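Local structure of enterochelin esterase (Salmonella enterica subsp. enterica serovar Typhimurium, 3MGA) at residues S249-L252 with P253-D257; L266-Q269 with V270-V273. The protein probably hydrolyses the ester bonds of ferric enterobactin, so that iron carried by this siderophore can be released inside the bacterium. All coordinates share one frame; numbering follows the deposited sequence.

Contact 1: S249-L252 with P253-D257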
loop_
_atom_site.group_PDB
_atom_site.type_symbol
_atom_site.label_atom_id
_atom_site.label_comp_id
_atom_site.label_asym_id
_atom_site.label_seq_id
_atom_site.Cartn_x
_atom_site.Cartn_y
_atom_site.Cartn_z
ATOM N N SER A 249 12.034 8.546 -5.428
ATOM C CA SER A 249 11.355 9.564 -6.221
ATOM C C SER A 249 12.094 9.849 -7.535
ATOM O O SER A 249 11.509 10.390 -8.470
ATOM C CB SER A 249 11.184 10.847 -5.404
ATOM O OG SER A 249 10.407 10.596 -4.242
ATOM N N GLN A 250 13.375 9.483 -7.595
ATOM C CA GLN A 250 14.192 9.672 -8.801
ATOM C C GLN A 250 14.274 8.408 -9.675
ATOM O O GLN A 250 14.340 8.503 -10.899
ATOM C CB GLN A 250 15.622 10.074 -8.410
ATOM C CG GLN A 250 15.763 11.466 -7.806
ATOM C CD GLN A 250 17.185 11.767 -7.301
ATOM O OE1 GLN A 250 17.918 10.869 -6.851
ATOM N NE2 GLN A 250 17.562 13.039 -7.350
ATOM N N GLU A 251 14.263 7.234 -9.046
ATOM C CA GLU A 251 14.429 5.966 -9.773
ATOM C C GLU A 251 13.158 5.246 -10.212
ATOM O O GLU A 251 13.182 4.546 -11.217
ATOM C CB GLU A 251 15.304 5.006 -8.941
ATOM C CG GLU A 251 16.723 5.545 -8.699
ATOM C CD GLU A 251 17.575 4.668 -7.785
ATOM O OE1 GLU A 251 17.021 3.849 -7.012
ATOM O OE2 GLU A 251 18.817 4.816 -7.836
ATOM N N LEU A 252 12.064 5.405 -9.474
ATOM C CA LEU A 252 10.817 4.729 -9.824
ATOM C C LEU A 252 9.910 5.442 -10.838
ATOM O O LEU A 252 9.284 4.774 -11.666
ATOM C CB LEU A 252 10.002 4.385 -8.564
ATOM C CG LEU A 252 10.588 3.343 -7.602
ATOM C CD1 LEU A 252 9.583 3.033 -6.477
ATOM C CD2 LEU A 252 10.948 2.063 -8.332
ATOM N N PRO A 253 9.811 6.781 -10.782
ATOM C CA PRO A 253 8.897 7.393 -11.754
ATOM C C PRO A 253 9.424 7.488 -13.185
ATOM O O PRO A 253 9.958 8.526 -13.606
ATOM C CB PRO A 253 8.626 8.780 -11.166
ATOM C CG PRO A 253 9.729 9.060 -10.300
ATOM C CD PRO A 253 10.244 7.746 -9.763
ATOM N N CYS A 254 9.251 6.398 -13.925
ATOM C CA CYS A 254 9.659 6.319 -15.323
ATOM C C CYS A 254 11.131 6.657 -15.555
ATOM O O CYS A 254 11.460 7.511 -16.370
ATOM C CB CYS A 254 8.761 7.212 -16.188
ATOM S SG CYS A 254 6.994 6.818 -16.064
ATOM N N ASN A 255 12.008 5.977 -14.825
ATOM C CA ASN A 255 13.455 6.143 -14.992
ATOM C C ASN A 255 13.958 4.876 -15.692
ATOM O O ASN A 255 13.942 3.793 -15.109
ATOM C CB ASN A 255 14.153 6.342 -13.648
ATOM C CG ASN A 255 15.633 6.663 -13.795
ATOM O OD1 ASN A 255 16.192 6.617 -14.892
ATOM N ND2 ASN A 255 16.273 6.998 -12.682
ATOM N N ALA A 256 14.395 5.023 -16.939
ATOM C CA ALA A 256 14.848 3.882 -17.743
ATOM C C ALA A 256 16.062 3.173 -17.178
ATOM O O ALA A 256 16.139 1.955 -17.244
ATOM C CB ALA A 256 15.098 4.307 -19.194
ATOM N N ASP A 257 17.009 3.919 -16.621
ATOM C CA ASP A 257 18.209 3.291 -16.048
ATOM C C ASP A 257 17.904 2.278 -14.968
ATOM O O ASP A 257 18.570 1.256 -14.883
ATOM C CB ASP A 257 19.209 4.332 -15.536
ATOM C CG ASP A 257 20.012 4.959 -16.654
ATOM O OD1 ASP A 257 19.854 4.515 -17.814
ATOM O OD2 ASP A 257 20.820 5.878 -16.371
HETATM O O HOH W 1 11.693 3.423 -13.327
#
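N255 reaches back to the end of helix 245-251 and forward to the start of helix 256-273, using both ends of its carboxamide. Its ND2 donates a weak, bent bond to Q250 O (3.0 Å, N-H...O angle 133°), while OD1 also accepts a weak, longer one from D257 N at 3.3 Å. With CG anti to the backbone N (chi1 -174°), the amide is turned so that ND2 faces Q250 O and OD1 faces D257 N. One water completes the join: it donates to E251 O (2.8 Å) and accepts from N255 N (3.0 Å). P253 packs its ring against the preceding helical turn, CG lying 2.9 Å from S249 O; a proline nitrogen has no hydrogen to offer the helix behind it. Around P253 the chain makes an inverse gamma turn. The side-chain oxygens of E251 are engaged elsewhere, in a salt bridge to R187 and a hydrogen bond to N185. The L252 side chain packs on F290, within the probable nucleophile elbow. The whole is a tight inter-helix connection of the alpha/beta-hydrolase domain, an inverse gamma turn followed by N255 as N-cap of the second helix.

Contact 2: L266-Q269 with V270-V273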
loop_
_atom_site.group_PDB
_atom_site.type_symbol
_atom_site.label_atom_id
_atom_site.label_comp_id
_atom_site.label_asym_id
_atom_site.label_seq_id
_atom_site.Cartn_x
_atom_site.Cartn_y
_atom_site.Cartn_z
ATOM N N LEU A 266 21.249 -6.946 -12.181
ATOM C CA LEU A 266 20.581 -7.701 -11.113
ATOM C C LEU A 266 20.093 -9.106 -11.474
ATOM O O LEU A 266 20.466 -10.073 -10.811
ATOM C CB LEU A 266 19.409 -6.887 -10.539
ATOM C CG LEU A 266 18.654 -7.519 -9.367
ATOM C CD1 LEU A 266 19.599 -7.761 -8.192
ATOM C CD2 LEU A 266 17.467 -6.661 -8.946
ATOM N N LEU A 267 19.260 -9.219 -12.507
ATOM C CA LEU A 267 18.711 -10.517 -12.912
ATOM C C LEU A 267 19.746 -11.602 -13.187
ATOM O O LEU A 267 19.501 -12.769 -12.866
ATOM C CB LEU A 267 17.763 -10.379 -14.115
ATOM C CG LEU A 267 16.468 -9.584 -13.879
ATOM C CD1 LEU A 267 15.492 -9.832 -15.029
ATOM C CD2 LEU A 267 15.812 -9.970 -12.573
ATOM N N PRO A 268 20.891 -11.242 -13.799
ATOM C CA PRO A 268 21.903 -12.285 -14.035
ATOM C C PRO A 268 22.534 -12.745 -12.716
ATOM O O PRO A 268 22.881 -13.912 -12.567
ATOM C CB PRO A 268 22.922 -11.596 -14.952
ATOM C CG PRO A 268 22.157 -10.494 -15.598
ATOM C CD PRO A 268 21.217 -10.005 -14.524
ATOM N N GLN A 269 22.671 -11.827 -11.765
ATOM C CA GLN A 269 23.202 -12.181 -10.455
ATOM C C GLN A 269 22.211 -13.106 -9.760
ATOM O O GLN A 269 22.593 -14.135 -9.202
ATOM C CB GLN A 269 23.435 -10.942 -9.588
ATOM C CG GLN A 269 24.666 -10.094 -9.902
ATOM C CD GLN A 269 25.973 -10.776 -9.513
ATOM O OE1 GLN A 269 26.255 -11.905 -9.935
ATOM N NE2 GLN A 269 26.796 -10.075 -8.725
ATOM N N VAL A 270 20.934 -12.736 -9.813
ATOM C CA VAL A 270 19.881 -13.530 -9.187
ATOM C C VAL A 270 19.783 -14.888 -9.837
ATOM O O VAL A 270 19.535 -15.883 -9.155
ATOM C CB VAL A 270 18.515 -12.839 -9.272
ATOM C CG1 VAL A 270 17.417 -13.763 -8.765
ATOM C CG2 VAL A 270 18.540 -11.536 -8.493
ATOM N N ARG A 271 19.974 -14.923 -11.156
ATOM C CA ARG A 271 19.936 -16.168 -11.919
ATOM C C ARG A 271 21.104 -17.085 -11.561
ATOM O O ARG A 271 20.994 -18.303 -11.673
ATOM C CB ARG A 271 19.930 -15.880 -13.432
ATOM C CG ARG A 271 19.954 -17.137 -14.299
ATOM C CD ARG A 271 19.714 -16.861 -15.785
ATOM N NE ARG A 271 20.655 -15.904 -16.371
ATOM C CZ ARG A 271 20.388 -14.623 -16.639
ATOM N NH1 ARG A 271 19.182 -14.107 -16.409
ATOM N NH2 ARG A 271 21.335 -13.856 -17.175
ATOM N N ALA A 272 22.223 -16.503 -11.143
ATOM C CA ALA A 272 23.394 -17.293 -10.769
ATOM C C ALA A 272 23.171 -18.057 -9.467
ATOM O O ALA A 272 23.771 -19.104 -9.261
ATOM C CB ALA A 272 24.630 -16.417 -10.667
ATOM N N VAL A 273 22.299 -17.551 -8.599
ATOM C CA VAL A 273 22.032 -18.218 -7.319
ATOM C C VAL A 273 20.857 -19.197 -7.378
ATOM O O VAL A 273 20.892 -20.224 -6.709
ATOM C CB VAL A 273 21.853 -17.205 -6.133
ATOM C CG1 VAL A 273 23.172 -16.483 -5.868
ATOM C CG2 VAL A 273 20.729 -16.222 -6.391
#
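L266 and V270, one turn apart on helix 256-273, pair along its buried side: CD1 of the leucine lies 3.9 Å from CG2 of the valine, and the two side chains cross at a slant. L266 has CG anti to the backbone N (chi1 -177°), while V270 holds CG2 beside its own backbone N, and this brings the two methyl groups together. CG2 also rests 3.4 Å from L266 O, the carbonyl that receives V270 N in a nearly straight bond (164°). Both residues meet L238 of strand 236-240, and L266 also touches V189 of the adjoining strand 185-193 and W178 of the outermost strand 174-180.

A second pair, P268 with R271, occupies a more exposed flank. The arginine chain leaves the helix extended, then bends at chi3 (56°), which folds its guanidinium back over the proline. NH2 comes within 3.5 Å of P268 CB, and P268 CA and L267 O lie over one face of the guanidinium, CA displaced toward its rim. The CB of R271 sits 3.2 Å from L267 O, which accepts R271 N at 2.8 Å from a direction tilted away from the carbonyl plane.

The proline lacks an N-H for the preceding turn, and the helix kinks there. Farther on, the backbone bonds weaken: A272 N is shared between P268 O and Q269 O, and V273 N reaches Q269 O only at 3.5 Å. Bonds of the i to i+4 and i to i+3 kinds are mixed here. The segment is an amphipathic helix of the alpha/beta-hydrolase fold, its apolar side laid against the strands at one edge of the mixed sheet and its proline-arginine flank turned from it.

How the contacts relate
Both contacts involve helix 256-273, contact 1 at its beginning and contact 2 toward its other end, with centres about 22 Å apart and no direct touch. Each is partly buried, but they differ in surroundings: contact 1 lies against helix 290-301 and the likely nucleophile elbow, whereas contact 2 covers strands of the central sheet on one side and has exposed residues on the other. Polar groups dominate the first, where a side-chain amide and a water bridge a break between helices; helical main-chain bonding, partly weak, and aliphatic contacts dominate the second. Proline occurs in both, within a turn in contact 1 and at a kink in contact 2.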